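Local coordinates for Csc2 (Thermofilum pendens, PDB 4TXD), which probably binds RNA as the Cas7-family subunit of a type I-D CRISPR system, and carries a zinc ion, at residues Ile129-Asp134 / Phe354-Val359. Sequence-based numbering, arbitrary orientation. Where two conformers were deposited one is given.
Sequences IGKAKD and FAEKMV
Lys131 and Glu356 sit on two helical segments that run in broadly the same direction but stand well apart, the CA of Lys131 lying 8.6 Å from the CA of Glu356. At that spacing backbones and short side chains do not meet, and the gap is spanned by two long charged residues at the surface. Lys131 has CG anti to its backbone nitrogen (chi1 176°), stays roughly extended to CE and bends at the last torsion, which places NZ beside OE1 of Glu356. The two atoms are 3.2 Å apart, a weak hydrogen bond within a salt bridge, and CE lies about as near that oxygen, at 3.3 Å. Glu356 was modelled in two conformers, so the details of its contacts through this one, to Lys131 and Lys357 alike, are less certain.

The contact links helix 118-134 to the late helix 343-365, away from the zinc site of this RRM-type Cas7 protein. Around it, Lys131 and the buried Ala132 touch Ile352, while the buried Met358 packs on Phe137.

The carboxylate of Glu356 suits its place by joining two cations. Lys357 curls back at chi2 (60°) and gives OE2 of Glu356 a shorter bond from its NZ, 2.7 Å, arriving 52° out of the carboxylate plane. Lys357 also pairs with Asp353. In this salt-bridge network the shared negative charge probably favours both lysines staying protonated.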
ATOM      1  N   ILE A 129      -5.524 -10.331 -20.348  1.00 29.32           N
ATOM      2  CA  ILE A 129      -5.954 -11.633 -19.925  1.00 24.73           C
ATOM      3  C   ILE A 129      -5.481 -12.747 -20.842  1.00 36.35           C
ATOM      4  O   ILE A 129      -5.088 -13.781 -20.392  1.00 33.85           O
ATOM      5  CB  ILE A 129      -7.457 -11.671 -19.785  1.00 29.49           C
ATOM      6  CG1 ILE A 129      -7.871 -10.640 -18.772  1.00 40.17           C
ATOM      7  CG2 ILE A 129      -7.935 -13.033 -19.380  1.00 30.74           C
ATOM      8  CD1 ILE A 129      -9.307 -10.732 -18.393  1.00 48.32           C
ATOM      9  N   GLY A 130      -5.516 -12.509 -22.135  1.00 31.84           N
ATOM     10  CA  GLY A 130      -5.017 -13.474 -23.078  1.00 36.60           C
ATOM     11  C   GLY A 130      -3.536 -13.727 -22.925  1.00 33.60           C
ATOM     12  O   GLY A 130      -3.093 -14.831 -23.006  1.00 32.71           O
ATOM     13  N   LYS A 131      -2.793 -12.669 -22.696  1.00 28.48           N
ATOM     14  CA  LYS A 131      -1.384 -12.772 -22.476  1.00 35.38           C
ATOM     15  C   LYS A 131      -1.058 -13.558 -21.218  1.00 29.67           C
ATOM     16  O   LYS A 131      -0.138 -14.307 -21.192  1.00 29.94           O
ATOM     17  CB  LYS A 131      -0.765 -11.409 -22.428  1.00 35.93           C
ATOM     18  CG  LYS A 131       0.696 -11.450 -22.095  1.00 42.29           C
ATOM     19  CD  LYS A 131       1.427 -10.289 -22.715  1.00 64.34           C
ATOM     20  CE  LYS A 131       2.861 -10.201 -22.228  1.00 60.15           C
ATOM     21  NZ  LYS A 131       3.319  -8.802 -22.031  1.00 62.35           N
ATOM     22  N   ALA A 132      -1.859 -13.379 -20.190  1.00 30.92           N
ATOM     23  CA  ALA A 132      -1.736 -14.140 -18.976  1.00 33.08           C
ATOM     24  C   ALA A 132      -1.993 -15.615 -19.200  1.00 35.06           C
ATOM     25  O   ALA A 132      -1.343 -16.432 -18.644  1.00 30.02           O
ATOM     26  CB  ALA A 132      -2.657 -13.596 -17.919  1.00 25.83           C
ATOM     27  N   LYS A 133      -2.976 -15.927 -20.021  1.00 31.88           N
ATOM     28  CA  LYS A 133      -3.262 -17.297 -20.383  1.00 36.28           C
ATOM     29  C   LYS A 133      -2.068 -17.943 -21.067  1.00 32.03           C
ATOM     30  O   LYS A 133      -1.694 -19.025 -20.750  1.00 32.15           O
ATOM     31  CB  LYS A 133      -4.463 -17.363 -21.307  1.00 39.72           C
ATOM     32  CG  LYS A 133      -4.891 -18.771 -21.631  1.00 41.46           C
ATOM     33  CD  LYS A 133      -6.282 -18.856 -22.220  1.00 48.18           C
ATOM     34  CE  LYS A 133      -6.634 -20.284 -22.604  1.00 50.87           C
ATOM     35  NZ  LYS A 133      -7.504 -20.344 -23.800  1.00 68.32           N
ATOM     36  N   ASP A 134      -1.503 -17.239 -22.021  1.00 31.21           N
ATOM     37  CA  ASP A 134      -0.307 -17.705 -22.723  1.00 31.14           C
ATOM     38  C   ASP A 134       0.856 -17.939 -21.763  1.00 38.79           C
ATOM     39  O   ASP A 134       1.734 -18.752 -22.027  1.00 34.27           O
ATOM     40  CB  ASP A 134       0.139 -16.699 -23.793  1.00 30.17           C
ATOM     41  CG  ASP A 134      -0.863 -16.553 -24.937  1.00 49.28           C
ATOM     42  OD1 ASP A 134      -1.788 -17.386 -25.057  1.00 40.20           O
ATOM     43  OD2 ASP A 134      -0.714 -15.592 -25.726  1.00 46.19           O
ATOM     44  N   PHE A 354       5.498  -7.376 -15.677  1.00 22.67           N
ATOM     45  CA  PHE A 354       6.117  -8.010 -14.535  1.00 20.71           C
ATOM     46  C   PHE A 354       5.857  -9.513 -14.486  1.00 21.97           C
ATOM     47  O   PHE A 354       6.738 -10.285 -14.256  1.00 23.82           O
ATOM     48  CB  PHE A 354       5.631  -7.357 -13.246  1.00 23.51           C
ATOM     49  CG  PHE A 354       6.317  -7.846 -12.019  1.00 22.98           C
ATOM     50  CD1 PHE A 354       7.428  -7.229 -11.552  1.00 24.13           C
ATOM     51  CD2 PHE A 354       5.842  -8.923 -11.352  1.00 23.49           C
ATOM     52  CE1 PHE A 354       8.044  -7.667 -10.427  1.00 27.19           C
ATOM     53  CE2 PHE A 354       6.457  -9.372 -10.231  1.00 27.51           C
ATOM     54  CZ  PHE A 354       7.559  -8.740  -9.770  1.00 20.87           C
ATOM     55  N   ALA A 355       4.629  -9.893 -14.694  1.00 20.45           N
ATOM     56  CA  ALA A 355       4.256 -11.265 -14.606  1.00 24.46           C
ATOM     57  C   ALA A 355       4.963 -12.100 -15.675  1.00 29.68           C
ATOM     58  O   ALA A 355       5.407 -13.187 -15.419  1.00 25.22           O
ATOM     59  CB  ALA A 355       2.771 -11.410 -14.736  1.00 21.40           C
ATOM     60  N   GLU A 356       5.004 -11.561 -16.874  1.00 24.02           N
ATOM     61  CA  GLU A 356       5.876 -12.198 -17.912  0.58 28.71           C
ATOM     62  C   GLU A 356       7.452 -12.476 -17.582  1.00 28.14           C
ATOM     63  O   GLU A 356       7.948 -13.548 -17.626  1.00 27.90           O
ATOM     64  CB  GLU A 356       5.819 -11.363 -19.198  0.58 32.19           C
ATOM     65  CG  GLU A 356       6.772 -11.842 -20.292  0.58 28.36           C
ATOM     66  CD  GLU A 356       7.078 -10.758 -21.312  0.58 37.07           C
ATOM     67  OE1 GLU A 356       6.137 -10.288 -21.982  0.58 39.40           O
ATOM     68  OE2 GLU A 356       8.254 -10.357 -21.433  0.58 47.58           O
ATOM     69  N   LYS A 357       8.001 -11.433 -17.006  1.00 22.15           N
ATOM     70  CA  LYS A 357       9.349 -11.494 -16.516  1.00 27.31           C
ATOM     71  C   LYS A 357       9.487 -12.476 -15.347  1.00 23.88           C
ATOM     72  O   LYS A 357      10.472 -13.138 -15.222  1.00 25.28           O
ATOM     73  CB  LYS A 357       9.866 -10.123 -16.156  1.00 25.69           C
ATOM     74  CG  LYS A 357      10.499  -9.351 -17.300  1.00 33.35           C
ATOM     75  CD  LYS A 357       9.548  -9.122 -18.434  1.00 44.58           C
ATOM     76  CE  LYS A 357      10.153  -8.300 -19.553  1.00 37.72           C
ATOM     77  NZ  LYS A 357       9.122  -8.004 -20.545  1.00 36.00           N
ATOM     78  N   MET A 358       8.471 -12.554 -14.521  1.00 21.17           N
ATOM     79  CA  MET A 358       8.493 -13.467 -13.411  1.00 22.79           C
ATOM     80  C   MET A 358       8.489 -14.901 -13.903  1.00 21.25           C
ATOM     81  O   MET A 358       9.258 -15.691 -13.494  1.00 23.32           O
ATOM     82  CB  MET A 358       7.309 -13.249 -12.498  1.00 24.66           C
ATOM     83  CG  MET A 358       7.091 -14.343 -11.479  1.00 23.23           C
ATOM     84  SD  MET A 358       5.670 -14.061 -10.442  1.00 28.23           S
ATOM     85  CE  MET A 358       4.362 -14.505 -11.510  1.00 20.39           C
ATOM     86  N   VAL A 359       7.561 -15.195 -14.775  1.00 25.67           N
ATOM     87  CA  VAL A 359       7.457 -16.513 -15.369  1.00 27.97           C
ATOM     88  C   VAL A 359       8.748 -16.919 -16.088  1.00 26.69           C
ATOM     89  O   VAL A 359       9.229 -17.989 -15.917  1.00 25.01           O
ATOM     90  CB  VAL A 359       6.238 -16.590 -16.292  1.00 31.43           C
ATOM     91  CG1 VAL A 359       6.249 -17.853 -17.101  1.00 29.00           C
ATOM     92  CG2 VAL A 359       4.969 -16.476 -15.496  1.00 25.92           C
TER